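Local coordinates for msDPBB_sym2 protein (Synthetic construct, PDB 7DWW), which adopts a computationally designed, internally repeated double-psi beta-barrel, the core fold of RNA polymerase, at residues Ala10-His13 against Glu14-Gly18. Sequence-based numbering, arbitrary orientation.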
loop_
_atom_site.group_PDB
_atom_site.type_symbol
_atom_site.label_atom_id
_atom_site.label_comp_id
_atom_site.label_asym_id
_atom_site.label_seq_id
_atom_site.Cartn_x
_atom_site.Cartn_y
_atom_site.Cartn_z
ATOM N N ALA A 10 -7.420 -0.756 -0.227
ATOM C CA ALA A 10 -8.271 -1.505 0.687
ATOM C C ALA A 10 -7.924 -1.149 2.126
ATOM O O ALA A 10 -6.847 -0.648 2.416
ATOM C CB ALA A 10 -8.136 -3.017 0.499
ATOM N N LEU A 11 -8.870 -1.400 3.011
ATOM C CA LEU A 11 -8.763 -0.991 4.403
ATOM C C LEU A 11 -7.947 -2.005 5.214
ATOM O O LEU A 11 -8.199 -3.212 5.144
ATOM C CB LEU A 11 -10.170 -0.819 4.961
ATOM C CG LEU A 11 -10.347 -0.382 6.409
ATOM C CD1 LEU A 11 -9.719 0.989 6.598
ATOM C CD2 LEU A 11 -11.814 -0.347 6.796
ATOM N N ALA A 12 -6.930 -1.513 5.928
ATOM C CA ALA A 12 -6.140 -2.368 6.803
ATOM C C ALA A 12 -7.023 -3.054 7.840
ATOM O O ALA A 12 -8.005 -2.491 8.323
ATOM C CB ALA A 12 -5.056 -1.536 7.507
ATOM N N HIS A 13 -6.597 -4.232 8.237
ATOM C CA HIS A 13 -7.246 -5.002 9.321
ATOM C C HIS A 13 -7.031 -4.221 10.612
ATOM O O HIS A 13 -6.036 -3.558 10.718
ATOM C CB HIS A 13 -6.720 -6.443 9.306
ATOM C CG HIS A 13 -7.210 -7.201 8.114
ATOM N ND1 HIS A 13 -6.534 -8.254 7.568
ATOM C CD2 HIS A 13 -8.319 -7.050 7.365
ATOM C CE1 HIS A 13 -7.206 -8.720 6.541
ATOM N NE2 HIS A 13 -8.306 -8.002 6.407
ATOM N N GLU A 14 -7.939 -4.323 11.574
ATOM C CA GLU A 14 -7.822 -3.482 12.797
ATOM C C GLU A 14 -6.804 -3.998 13.815
ATOM O O GLU A 14 -6.668 -3.371 14.830
ATOM C CB GLU A 14 -9.187 -3.202 13.397
ATOM C CG GLU A 14 -9.490 -1.725 13.419
ATOM C CD GLU A 14 -8.911 -1.034 14.631
ATOM O OE1 GLU A 14 -8.757 0.157 14.585
ATOM O OE2 GLU A 14 -8.646 -1.698 15.610
ATOM N N ASP A 15 -6.169 -5.143 13.584
ATOM C CA ASP A 15 -5.075 -5.448 14.538
ATOM C C ASP A 15 -3.749 -5.081 13.838
ATOM O O ASP A 15 -2.737 -4.869 14.510
ATOM C CB ASP A 15 -5.214 -6.823 15.225
ATOM C CG ASP A 15 -4.714 -6.996 16.663
ATOM O OD1 ASP A 15 -3.531 -6.642 16.936
ATOM O OD2 ASP A 15 -5.467 -7.494 17.488
ATOM N N ASP A 16 -3.783 -4.793 12.537
ATOM C CA ASP A 16 -2.574 -4.330 11.814
ATOM C C ASP A 16 -2.051 -3.068 12.513
ATOM O O ASP A 16 -2.818 -2.111 12.570
ATOM C CB ASP A 16 -2.886 -4.095 10.337
ATOM C CG ASP A 16 -3.172 -5.355 9.556
ATOM O OD1 ASP A 16 -3.568 -5.242 8.396
ATOM O OD2 ASP A 16 -2.986 -6.430 10.120
ATOM N N VAL A 17 -0.825 -3.094 13.059
ATOM C CA VAL A 17 -0.227 -1.916 13.743
ATOM C C VAL A 17 0.656 -1.184 12.733
ATOM O O VAL A 17 1.256 -1.861 11.911
ATOM C CB VAL A 17 0.605 -2.357 14.953
ATOM C CG1 VAL A 17 -0.268 -2.826 16.096
ATOM C CG2 VAL A 17 1.602 -3.422 14.546
ATOM N N GLY A 18 0.747 0.129 12.856
ATOM C CA GLY A 18 1.542 0.947 11.947
ATOM C C GLY A 18 0.651 1.845 11.141
ATOM O O GLY A 18 0.252 1.467 10.084
HETATM O O HOH W 1 -5.721 -0.794 11.404
#
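His13 and Asp16 both turn CG beside their own backbone N, anti to the carbonyl carbon (chi1 -70° and -69°), which lays the two side chains next to each other, pointing the same way. Between them the chain makes a tight reversal through Glu14 and Asp15: the N of Asp16 donates to the O of His13 at 3.1 Å, which makes His13-Asp16 a type I beta turn. The carboxylate of Asp16 closes the turn a second time, its OD1 accepting from the N of His13 at 3.2 Å. That donor arrives from above the carboxylate plane and the bond is bent, 137° at the hydrogen. Aspartate suits this place because, with a single CH2, its carboxylate can fold back over the turn, OD1 meeting the N of His13 while OD2 accepts from NE2 of His56. OD1 of Asp16 also rests 3.5 Å from CB of His13. With an alanine in place of Asp16, the N of His13 and NE2 of His56 would probably both lose this acceptor. A water adds a further link, donating to the O of His13 at 2.9 Å and weakly to the O of Asp16. Histidine suits position 13 because its ring meets that of His56. The turn leads out of strand 4-11 on the barrel surface toward strand 21-24, while Arg66 of strand 64-67 touches His13 and Leu11 packs on helix 69-75.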